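Local coordinates for protein N-acetylmuramoyl-L-alanine amidase XlyA (Bacillus subtilis, PDB 3RDR) that hydrolyses the amide link between N-acetylmuramoyl residues and L-amino acids in bacterial cell-wall glycopeptides, this chain being its zinc-binding catalytic domain, at residues D10-G15 and Q70-N75; M24-I29 and A121-S126; A35-G40 and I97-D102; S58-V63 and A91-E96. All blocks are in the same frame, centred on the assembly; numbering follows the deposited sequence.

Contact 1. Residues D10-G15 and Q70-N75; sequences DFIPVG and QHLPLN
With CG of Phe-11 set anti to its carbonyl carbon (chi1 -65°) and the Gln-70 chain running fully extended from a chi1 of -166°, ring and amide run alongside one another with their planes 51° apart. CZ of Phe-11 lies 3.7 Å from NE2 of Gln-70. Pro-73 supplies a lid: its CD sits over the face of the Phe-11 ring, 4.1 Å from the centroid, in a CH-pi contact. At the ring edge, near the plane, CD2 of Phe-11 meets O of Gln-70 at 3.4 Å. The Gln-70 amide is pinned at both ends, NE2 giving a 2.6 Å bond to O of Leu-72 and OE1 pairing with Gln-9. All this lies just beyond the parallel pairing of strands 7-9 and 68-70, at the edge of the mixed sheet. Asp-10 N still bonds O of Gln-70 in nearly straight fashion (3.0 Å), but the next donor, Ile-12 N, turns to O of His-71 (3.0 Å) instead of Leu-72, so the regular strand register ends here. CD1 of Ile-12 meets CD1 of Leu-72 at 3.6 Å. A water donates to O of Asp-10 and also bonds ND1 of His-71, while NE2 of that imidazole bonds Thr-62 and OD1 of Asp-10 makes a salt bridge with Lys-51.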
# COMPACT_ATOMS: atom_id res chain seq x y z
N ASP A 10 -3.75 -3.51 -12.74
CA ASP A 10 -2.79 -4.32 -13.48
C ASP A 10 -2.33 -5.40 -12.51
O ASP A 10 -1.20 -5.39 -12.01
CB ASP A 10 -1.62 -3.43 -13.93
CG ASP A 10 -0.63 -4.17 -14.80
OD1 ASP A 10 -1.05 -5.10 -15.53
OD2 ASP A 10 0.57 -3.82 -14.77
N PHE A 11 -3.24 -6.33 -12.25
CA PHE A 11 -3.02 -7.42 -11.32
C PHE A 11 -1.86 -8.36 -11.58
O PHE A 11 -1.46 -8.61 -12.73
CB PHE A 11 -4.30 -8.26 -11.19
CG PHE A 11 -5.45 -7.52 -10.57
CD1 PHE A 11 -6.70 -8.15 -10.43
CD2 PHE A 11 -5.32 -6.21 -10.13
CE1 PHE A 11 -7.78 -7.47 -9.87
CE2 PHE A 11 -6.39 -5.53 -9.57
CZ PHE A 11 -7.62 -6.16 -9.44
N ILE A 12 -1.32 -8.88 -10.49
CA ILE A 12 -0.25 -9.85 -10.51
C ILE A 12 -0.98 -11.10 -11.00
O ILE A 12 -2.12 -11.35 -10.59
CB ILE A 12 0.28 -10.09 -9.08
CG1 ILE A 12 1.04 -8.85 -8.59
CG2 ILE A 12 1.16 -11.33 -9.04
CD1 ILE A 12 1.31 -8.84 -7.09
N PRO A 13 -0.35 -11.90 -11.87
CA PRO A 13 -1.07 -13.10 -12.34
C PRO A 13 -1.43 -14.12 -11.27
O PRO A 13 -0.67 -14.37 -10.33
CB PRO A 13 -0.13 -13.67 -13.41
CG PRO A 13 1.23 -13.22 -12.95
CD PRO A 13 0.97 -11.79 -12.51
N VAL A 14 -2.62 -14.70 -11.42
CA VAL A 14 -3.12 -15.72 -10.50
C VAL A 14 -2.10 -16.85 -10.41
O VAL A 14 -1.52 -17.23 -11.42
CB VAL A 14 -4.47 -16.28 -10.99
CG1 VAL A 14 -4.86 -17.51 -10.19
CG2 VAL A 14 -5.54 -15.21 -10.87
N GLY A 15 -1.87 -17.36 -9.21
CA GLY A 15 -0.93 -18.45 -9.05
C GLY A 15 0.53 -18.06 -8.83
O GLY A 15 1.36 -18.91 -8.53
N GLN A 70 -3.18 -0.72 -8.96
CA GLN A 70 -3.67 -1.77 -8.07
C GLN A 70 -3.12 -3.09 -8.59
O GLN A 70 -3.31 -3.45 -9.75
CB GLN A 70 -5.20 -1.81 -8.07
CG GLN A 70 -5.80 -2.63 -6.94
CD GLN A 70 -7.30 -2.79 -7.06
OE1 GLN A 70 -7.98 -1.91 -7.59
NE2 GLN A 70 -7.83 -3.89 -6.57
N HIS A 71 -2.44 -3.82 -7.71
CA HIS A 71 -1.80 -5.07 -8.07
C HIS A 71 -2.57 -6.31 -7.63
O HIS A 71 -2.29 -7.42 -8.09
CB HIS A 71 -0.40 -5.11 -7.45
CG HIS A 71 0.31 -3.80 -7.50
ND1 HIS A 71 0.85 -3.29 -8.66
CD2 HIS A 71 0.56 -2.88 -6.54
CE1 HIS A 71 1.40 -2.11 -8.41
NE2 HIS A 71 1.23 -1.84 -7.13
N LEU A 72 -3.53 -6.12 -6.74
CA LEU A 72 -4.31 -7.22 -6.19
C LEU A 72 -5.76 -6.81 -5.97
O LEU A 72 -6.04 -5.63 -5.71
CB LEU A 72 -3.72 -7.63 -4.83
CG LEU A 72 -2.77 -8.79 -4.56
CD1 LEU A 72 -1.99 -9.22 -5.78
CD2 LEU A 72 -1.85 -8.37 -3.42
N PRO A 73 -6.69 -7.76 -6.09
CA PRO A 73 -8.10 -7.43 -5.87
C PRO A 73 -8.26 -7.27 -4.36
O PRO A 73 -7.54 -7.91 -3.59
CB PRO A 73 -8.84 -8.65 -6.42
CG PRO A 73 -7.87 -9.77 -6.17
CD PRO A 73 -6.55 -9.14 -6.59
N LEU A 74 -9.19 -6.42 -3.92
CA LEU A 74 -9.37 -6.20 -2.49
C LEU A 74 -9.97 -7.35 -1.69
O LEU A 74 -10.11 -7.25 -0.47
CB LEU A 74 -10.18 -4.92 -2.27
CG LEU A 74 -9.57 -3.68 -2.94
CD1 LEU A 74 -10.27 -2.43 -2.42
CD2 LEU A 74 -8.07 -3.60 -2.64
N ASN A 75 -10.32 -8.45 -2.35
CA ASN A 75 -10.86 -9.61 -1.63
C ASN A 75 -9.79 -10.68 -1.44
O ASN A 75 -10.09 -11.81 -1.05
CB ASN A 75 -12.08 -10.20 -2.36
CG ASN A 75 -11.83 -10.45 -3.84
OD1 ASN A 75 -10.85 -11.08 -4.23
ND2 ASN A 75 -12.74 -9.97 -4.67
O HOH W 1 1.21 -5.24 -10.65

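Contact 2. Residues M24-I29 and A121-S126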
# COMPACT_ATOMS: atom_id res chain seq x y z
N MET A 24 -9.99 -12.43 1.71
CA MET A 24 -9.82 -11.40 2.72
C MET A 24 -10.99 -10.43 2.81
O MET A 24 -11.53 -10.00 1.80
CB MET A 24 -8.53 -10.60 2.46
CG MET A 24 -8.33 -9.40 3.39
SD MET A 24 -6.83 -8.42 3.08
CE MET A 24 -7.41 -7.28 1.80
N THR A 25 -11.35 -10.11 4.04
CA THR A 25 -12.39 -9.14 4.35
C THR A 25 -11.56 -8.15 5.17
O THR A 25 -11.42 -8.30 6.39
CB THR A 25 -13.52 -9.76 5.20
OG1 THR A 25 -14.23 -10.73 4.42
CG2 THR A 25 -14.51 -8.68 5.66
N PRO A 26 -10.98 -7.13 4.51
CA PRO A 26 -10.14 -6.12 5.17
C PRO A 26 -10.77 -5.31 6.30
O PRO A 26 -11.80 -4.66 6.14
CB PRO A 26 -9.69 -5.25 4.00
CG PRO A 26 -10.85 -5.31 3.07
CD PRO A 26 -11.22 -6.78 3.10
N LEU A 27 -10.11 -5.35 7.45
CA LEU A 27 -10.54 -4.62 8.64
C LEU A 27 -9.54 -3.49 8.91
O LEU A 27 -9.79 -2.62 9.75
CB LEU A 27 -10.59 -5.56 9.85
CG LEU A 27 -11.47 -6.81 9.72
CD1 LEU A 27 -11.31 -7.67 10.97
CD2 LEU A 27 -12.93 -6.41 9.52
N TYR A 28 -8.41 -3.52 8.21
CA TYR A 28 -7.36 -2.52 8.38
C TYR A 28 -6.80 -2.04 7.05
O TYR A 28 -7.03 -2.64 6.00
CB TYR A 28 -6.20 -3.09 9.19
CG TYR A 28 -6.56 -3.64 10.55
CD1 TYR A 28 -6.51 -2.83 11.69
CD2 TYR A 28 -6.92 -4.98 10.71
CE1 TYR A 28 -6.82 -3.34 12.95
CE2 TYR A 28 -7.24 -5.50 11.96
CZ TYR A 28 -7.18 -4.68 13.08
OH TYR A 28 -7.47 -5.20 14.32
N ILE A 29 -6.03 -0.96 7.13
CA ILE A 29 -5.35 -0.37 5.98
C ILE A 29 -3.93 -0.10 6.48
O ILE A 29 -3.73 0.66 7.43
CB ILE A 29 -6.03 0.94 5.54
CG1 ILE A 29 -7.42 0.62 4.98
CG2 ILE A 29 -5.18 1.63 4.48
CD1 ILE A 29 -8.25 1.85 4.63
N ALA A 121 -14.54 4.43 3.66
CA ALA A 121 -15.97 4.50 3.43
C ALA A 121 -16.52 3.28 2.70
O ALA A 121 -17.60 2.79 3.04
CB ALA A 121 -16.31 5.76 2.64
N GLU A 122 -15.79 2.79 1.71
CA GLU A 122 -16.24 1.64 0.93
C GLU A 122 -16.13 0.29 1.62
O GLU A 122 -16.84 -0.65 1.27
CB GLU A 122 -15.49 1.59 -0.41
CG GLU A 122 -15.58 2.88 -1.21
CD GLU A 122 -14.98 2.75 -2.60
OE1 GLU A 122 -13.88 2.18 -2.72
OE2 GLU A 122 -15.60 3.24 -3.57
N HIS A 123 -15.24 0.18 2.60
CA HIS A 123 -15.04 -1.08 3.31
C HIS A 123 -15.34 -0.96 4.80
O HIS A 123 -15.03 -1.84 5.59
CB HIS A 123 -13.60 -1.56 3.09
CG HIS A 123 -13.27 -1.80 1.65
ND1 HIS A 123 -13.64 -2.95 0.99
CD2 HIS A 123 -12.68 -1.01 0.73
CE1 HIS A 123 -13.28 -2.87 -0.28
NE2 HIS A 123 -12.70 -1.70 -0.46
N ASN A 124 -15.97 0.15 5.16
CA ASN A 124 -16.34 0.41 6.54
C ASN A 124 -15.17 0.19 7.50
O ASN A 124 -15.28 -0.56 8.47
CB ASN A 124 -17.52 -0.49 6.93
CG ASN A 124 -18.17 -0.06 8.23
OD1 ASN A 124 -18.45 1.12 8.42
ND2 ASN A 124 -18.41 -1.02 9.11
N ILE A 125 -14.06 0.86 7.21
CA ILE A 125 -12.86 0.76 8.03
C ILE A 125 -12.67 2.11 8.72
O ILE A 125 -12.68 3.15 8.07
CB ILE A 125 -11.63 0.44 7.17
CG1 ILE A 125 -11.81 -0.94 6.51
CG2 ILE A 125 -10.36 0.47 8.02
CD1 ILE A 125 -10.72 -1.31 5.54
N SER A 126 -12.48 2.09 10.04
CA SER A 126 -12.32 3.32 10.81
C SER A 126 -10.92 3.89 10.72
O SER A 126 -9.96 3.19 10.40
CB SER A 126 -12.68 3.08 12.27
OG SER A 126 -11.68 2.32 12.93
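Ile-125 points its side chain at the bend of residues 26-29, and its two branches divide the work. CD1 reaches 3.6 Å from O of Pro-26 and 3.9 Å from CG1 of Ile-29, whose side chain slants across it. The CG2 branch lies against O of Leu-27, 3.6 Å away. CG1 is anti to the carbonyl carbon in both isoleucines and each chain then runs on extended (chi2 175° in Ile-125), so that CD1 of Ile-125 reaches the CG1-CD1 end of Ile-29. Helix 105-122 has just ended at this point, and the chain is heading for edge strand 130-132; together with strand 92-97 this makes a beta-alpha-beta crossover that passes over strand 28-33, the strand Ile-29 belongs to. Leu-119 and Met-120 of the helix also touch Ile-29. Next to the isoleucines, ND1 of His-123 comes within 4.2 Å of CG of Pro-26, and Leu-74 packs against the same histidine. No hydrogen bond joins the two segments: Ile-125 meets the carbonyls of Pro-26 and Leu-27 with methyl and methylene groups alone, and O of Leu-27 takes its bond from the side chain of Asn-129.

Contact 3. Residues A35-G40 and I97-D102; sequences ANTAVG and ICENAD
An Asx turn at Asn-36, whose OD1 accepts from Ala-38 N, shapes the loop that leaves strand 28-33 and runs beside Glu-99 to Asp-102, the loop that leaves neighbouring strand 92-97. The two directions differ by only 22°. At one end Glu-99 stretches out beyond CG so that OE2 takes N of Ala-35 at 2.8 Å, approached from above the carboxylate plane; its other oxygen, OE1, makes a salt bridge with Arg-143. A water fills in next, donating to O of Asn-36 and accepting from N of Glu-99. Further along, Ala-101 N bonds O of Thr-37 (2.9 Å), and CA of Thr-37 makes a CA-H...O contact of 3.3 Å with O of Glu-99. The far end turns on Asp-102. Its CG is held between backbone N and carbonyl carbon (chi1 52°), which brings OD2 back to Gly-40 N in a nearly straight 2.8 Å bond. Asn-100 ND2 grips that same oxygen at 3.0 Å from the opposite face of the carboxylate, so two donors fix its rotation. CG2 of Val-39 lies 3.7 Å from CG of Asp-102, the two chains roughly perpendicular. The side chain of Ala-35 is about 8 Å from the zinc ion, and the loops lead into different helices, 43-50 after Gly-40 and 105-122 after Asp-102, with Phe-105 of the latter packed on Glu-99.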
# COMPACT_ATOMS: atom_id res chain seq x y z
N ALA A 35 10.85 3.52 0.06
CA ALA A 35 12.26 3.72 0.40
C ALA A 35 13.10 3.59 -0.87
O ALA A 35 14.26 3.15 -0.84
CB ALA A 35 12.71 2.69 1.46
N ASN A 36 12.51 3.97 -1.99
CA ASN A 36 13.17 3.92 -3.29
C ASN A 36 13.12 5.33 -3.87
O ASN A 36 12.13 5.72 -4.49
CB ASN A 36 12.44 2.95 -4.21
CG ASN A 36 13.23 2.63 -5.46
OD1 ASN A 36 14.11 3.40 -5.87
ND2 ASN A 36 12.92 1.50 -6.10
N THR A 37 14.20 6.10 -3.69
CA THR A 37 14.25 7.47 -4.18
C THR A 37 14.71 7.60 -5.64
O THR A 37 14.74 8.70 -6.18
CB THR A 37 15.21 8.33 -3.32
OG1 THR A 37 16.50 7.71 -3.29
CG2 THR A 37 14.68 8.46 -1.89
N ALA A 38 15.05 6.47 -6.26
CA ALA A 38 15.52 6.47 -7.64
C ALA A 38 14.55 7.10 -8.64
O ALA A 38 13.34 6.87 -8.58
CB ALA A 38 15.85 5.05 -8.08
N VAL A 39 15.10 7.89 -9.55
CA VAL A 39 14.30 8.51 -10.59
C VAL A 39 13.63 7.38 -11.36
O VAL A 39 14.28 6.40 -11.73
CB VAL A 39 15.18 9.37 -11.54
CG1 VAL A 39 16.24 8.49 -12.22
CG2 VAL A 39 14.31 10.07 -12.58
N GLY A 40 12.32 7.50 -11.58
CA GLY A 40 11.60 6.47 -12.31
C GLY A 40 10.95 5.38 -11.47
O GLY A 40 10.22 4.56 -12.01
N ILE A 97 3.61 4.13 -0.84
CA ILE A 97 3.72 5.50 -1.32
C ILE A 97 5.13 5.67 -1.87
O ILE A 97 6.11 5.42 -1.16
CB ILE A 97 3.47 6.52 -0.19
CG1 ILE A 97 2.05 6.33 0.37
CG2 ILE A 97 3.60 7.95 -0.73
CD1 ILE A 97 1.71 7.29 1.50
N CYS A 98 5.23 6.08 -3.13
CA CYS A 98 6.53 6.25 -3.79
C CYS A 98 7.35 7.45 -3.32
O CYS A 98 6.81 8.43 -2.80
CB CYS A 98 6.32 6.33 -5.30
SG CYS A 98 5.61 4.83 -6.06
N GLU A 99 8.66 7.35 -3.52
CA GLU A 99 9.61 8.40 -3.15
C GLU A 99 10.50 8.75 -4.34
O GLU A 99 11.57 9.35 -4.16
CB GLU A 99 10.50 7.92 -2.00
CG GLU A 99 9.77 7.57 -0.70
CD GLU A 99 10.73 7.11 0.39
OE1 GLU A 99 11.77 7.77 0.58
OE2 GLU A 99 10.44 6.10 1.07
N ASN A 100 10.09 8.37 -5.55
CA ASN A 100 10.91 8.64 -6.73
C ASN A 100 11.31 10.11 -6.90
O ASN A 100 10.49 11.01 -6.70
CB ASN A 100 10.22 8.11 -8.00
CG ASN A 100 8.80 8.63 -8.16
OD1 ASN A 100 7.95 8.47 -7.28
ND2 ASN A 100 8.52 9.24 -9.31
N ALA A 101 12.57 10.33 -7.26
CA ALA A 101 13.10 11.68 -7.44
C ALA A 101 12.29 12.54 -8.39
O ALA A 101 12.13 13.74 -8.16
CB ALA A 101 14.54 11.60 -7.92
N ASP A 102 11.78 11.95 -9.47
CA ASP A 102 10.99 12.71 -10.43
C ASP A 102 9.54 12.93 -10.02
O ASP A 102 8.71 13.37 -10.82
CB ASP A 102 11.04 12.05 -11.82
CG ASP A 102 10.68 10.57 -11.80
OD1 ASP A 102 10.08 10.09 -12.78
OD2 ASP A 102 11.02 9.87 -10.81
O HOH W 2 9.63 4.89 -5.07

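Contact 4. Residues S58-V63 and A91-E96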
# COMPACT_ATOMS: atom_id res chain seq x y z
N SER A 58 4.12 -8.51 -1.83
CA SER A 58 3.03 -7.93 -2.60
C SER A 58 2.08 -7.12 -1.72
O SER A 58 1.91 -7.41 -0.54
CB SER A 58 2.23 -9.02 -3.32
OG SER A 58 1.55 -9.85 -2.39
N TRP A 59 1.48 -6.10 -2.32
CA TRP A 59 0.53 -5.24 -1.64
C TRP A 59 -0.53 -4.85 -2.66
O TRP A 59 -0.39 -5.15 -3.85
CB TRP A 59 1.24 -4.02 -1.04
CG TRP A 59 2.06 -3.28 -2.03
CD1 TRP A 59 1.67 -2.22 -2.79
CD2 TRP A 59 3.42 -3.56 -2.40
NE1 TRP A 59 2.70 -1.82 -3.61
CE2 TRP A 59 3.78 -2.63 -3.39
CE3 TRP A 59 4.36 -4.51 -1.99
CZ2 TRP A 59 5.05 -2.61 -3.98
CZ3 TRP A 59 5.62 -4.50 -2.57
CH2 TRP A 59 5.96 -3.55 -3.56
N HIS A 60 -1.57 -4.15 -2.21
CA HIS A 60 -2.68 -3.80 -3.09
C HIS A 60 -2.56 -2.55 -3.97
O HIS A 60 -2.92 -2.59 -5.15
CB HIS A 60 -3.95 -3.72 -2.25
CG HIS A 60 -4.15 -4.92 -1.37
ND1 HIS A 60 -4.90 -6.01 -1.77
CD2 HIS A 60 -3.64 -5.23 -0.16
CE1 HIS A 60 -4.83 -6.95 -0.83
NE2 HIS A 60 -4.07 -6.50 0.15
N PHE A 61 -2.07 -1.46 -3.40
CA PHE A 61 -1.95 -0.20 -4.13
C PHE A 61 -0.59 0.50 -4.01
O PHE A 61 -0.00 0.55 -2.93
CB PHE A 61 -2.99 0.81 -3.62
CG PHE A 61 -4.42 0.43 -3.88
CD1 PHE A 61 -4.98 0.59 -5.14
CD2 PHE A 61 -5.24 -0.00 -2.83
CE1 PHE A 61 -6.34 0.33 -5.35
CE2 PHE A 61 -6.59 -0.26 -3.04
CZ PHE A 61 -7.14 -0.09 -4.30
N THR A 62 -0.11 1.03 -5.13
CA THR A 62 1.13 1.80 -5.13
C THR A 62 0.68 3.18 -5.58
O THR A 62 -0.00 3.32 -6.60
CB THR A 62 2.19 1.25 -6.09
OG1 THR A 62 2.56 -0.07 -5.68
CG2 THR A 62 3.44 2.15 -6.05
N VAL A 63 1.05 4.20 -4.82
CA VAL A 63 0.66 5.57 -5.10
C VAL A 63 1.83 6.51 -5.37
O VAL A 63 2.78 6.55 -4.59
CB VAL A 63 -0.13 6.17 -3.88
CG1 VAL A 63 -0.65 7.57 -4.22
CG2 VAL A 63 -1.26 5.24 -3.48
N ALA A 91 -5.66 -9.48 6.93
CA ALA A 91 -6.85 -8.66 7.11
C ALA A 91 -6.65 -7.17 6.88
O ALA A 91 -7.31 -6.35 7.53
CB ALA A 91 -7.45 -8.89 8.50
N SER A 92 -5.74 -6.80 5.99
CA SER A 92 -5.54 -5.38 5.72
C SER A 92 -5.17 -5.13 4.28
O SER A 92 -4.65 -6.01 3.59
CB SER A 92 -4.46 -4.78 6.64
OG SER A 92 -3.15 -4.96 6.12
N ILE A 93 -5.47 -3.92 3.82
CA ILE A 93 -5.15 -3.50 2.47
C ILE A 93 -3.81 -2.79 2.56
O ILE A 93 -3.66 -1.82 3.31
CB ILE A 93 -6.21 -2.52 1.93
CG1 ILE A 93 -7.58 -3.21 1.89
CG2 ILE A 93 -5.82 -2.03 0.55
CD1 ILE A 93 -8.73 -2.28 1.53
N GLY A 94 -2.83 -3.29 1.81
CA GLY A 94 -1.51 -2.68 1.83
C GLY A 94 -1.35 -1.59 0.78
O GLY A 94 -1.69 -1.78 -0.39
N ILE A 95 -0.83 -0.44 1.22
CA ILE A 95 -0.61 0.71 0.33
C ILE A 95 0.84 1.18 0.39
O ILE A 95 1.40 1.41 1.47
CB ILE A 95 -1.51 1.92 0.70
CG1 ILE A 95 -2.99 1.57 0.54
CG2 ILE A 95 -1.20 3.10 -0.23
CD1 ILE A 95 -3.53 0.73 1.65
N GLU A 96 1.46 1.34 -0.78
CA GLU A 96 2.83 1.83 -0.85
C GLU A 96 2.82 3.24 -1.43
O GLU A 96 2.09 3.51 -2.39
CB GLU A 96 3.69 0.92 -1.74
CG GLU A 96 4.26 -0.31 -1.03
CD GLU A 96 5.52 0.00 -0.22
OE1 GLU A 96 5.83 1.20 -0.01
OE2 GLU A 96 6.19 -0.96 0.22
O HOH W 3 -2.93 -8.06 2.95
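Strands 61-63 and 92-96 run parallel at 24° to each other, with Phe-61 bridged to Ile-95 and Thr-62 to Glu-96. They are the central pair of the mixed sheet in this T7 lysozyme-type amidase fold. Glu-96 N to O of Phe-61 and Val-63 N to O of Glu-96 are both short, at 2.7 Å, while O of Gly-94 receives Phe-61 N (3.1 Å) and, weakly, His-60 N. On the face carrying Phe-61 and Ile-95 the side chains of the two segments are apolar: CG2 of Ile-93 comes to the edge of the Phe-61 ring, 4.0 Å from CD2, and Val-63 runs alongside Ile-95 with their CG2 methyls 3.9 Å apart. Leu-115 and Leu-119 of helix 105-122 cover this side. The Glu-96 face looks toward the metal site, where zinc is bound by His-32, His-133 and Cys-141; the Glu-96 side chain is about 5 Å from that ion. Chi1 of -84° lays its CG over the five-membered ring of Trp-59, 3.4 Å from the centroid, and the bend at chi2 then turns the carboxylate off the line of the chain. CB of Trp-59 lies 3.7 Å from O of Gly-94, which sits near the indole edge. OG1 of Thr-62, also bonded to His-71 NE2, accepts from NE1 of Trp-59 at 2.7 Å, 9° out of the ring plane.

In the fold
The centre of contact 4 lies about 3 Å from the chain's, wholly buried; contacts 1 and 2 are partly buried, contact 3 at the surface. Chemistry differs: contact 4 joins strands through backbone bonds, contact 2 has no hydrogen bond and rests on van der Waals contact, chiefly round Ile-125, and contact 3 uses carboxylates and loop amides. Contact 1 mixes backbone bonds with a covered ring. Contacts 2, 3 and 4 draw on strands 28-33 or 92-97 or the loops following them. Contact 4 touches each of the others: His-71 N pairs with His-60 O, Tyr-28 O with Ile-93 N, and Cys-98 N with Val-63 O. Contacts 2 and 3 sit on opposite sides of the centre.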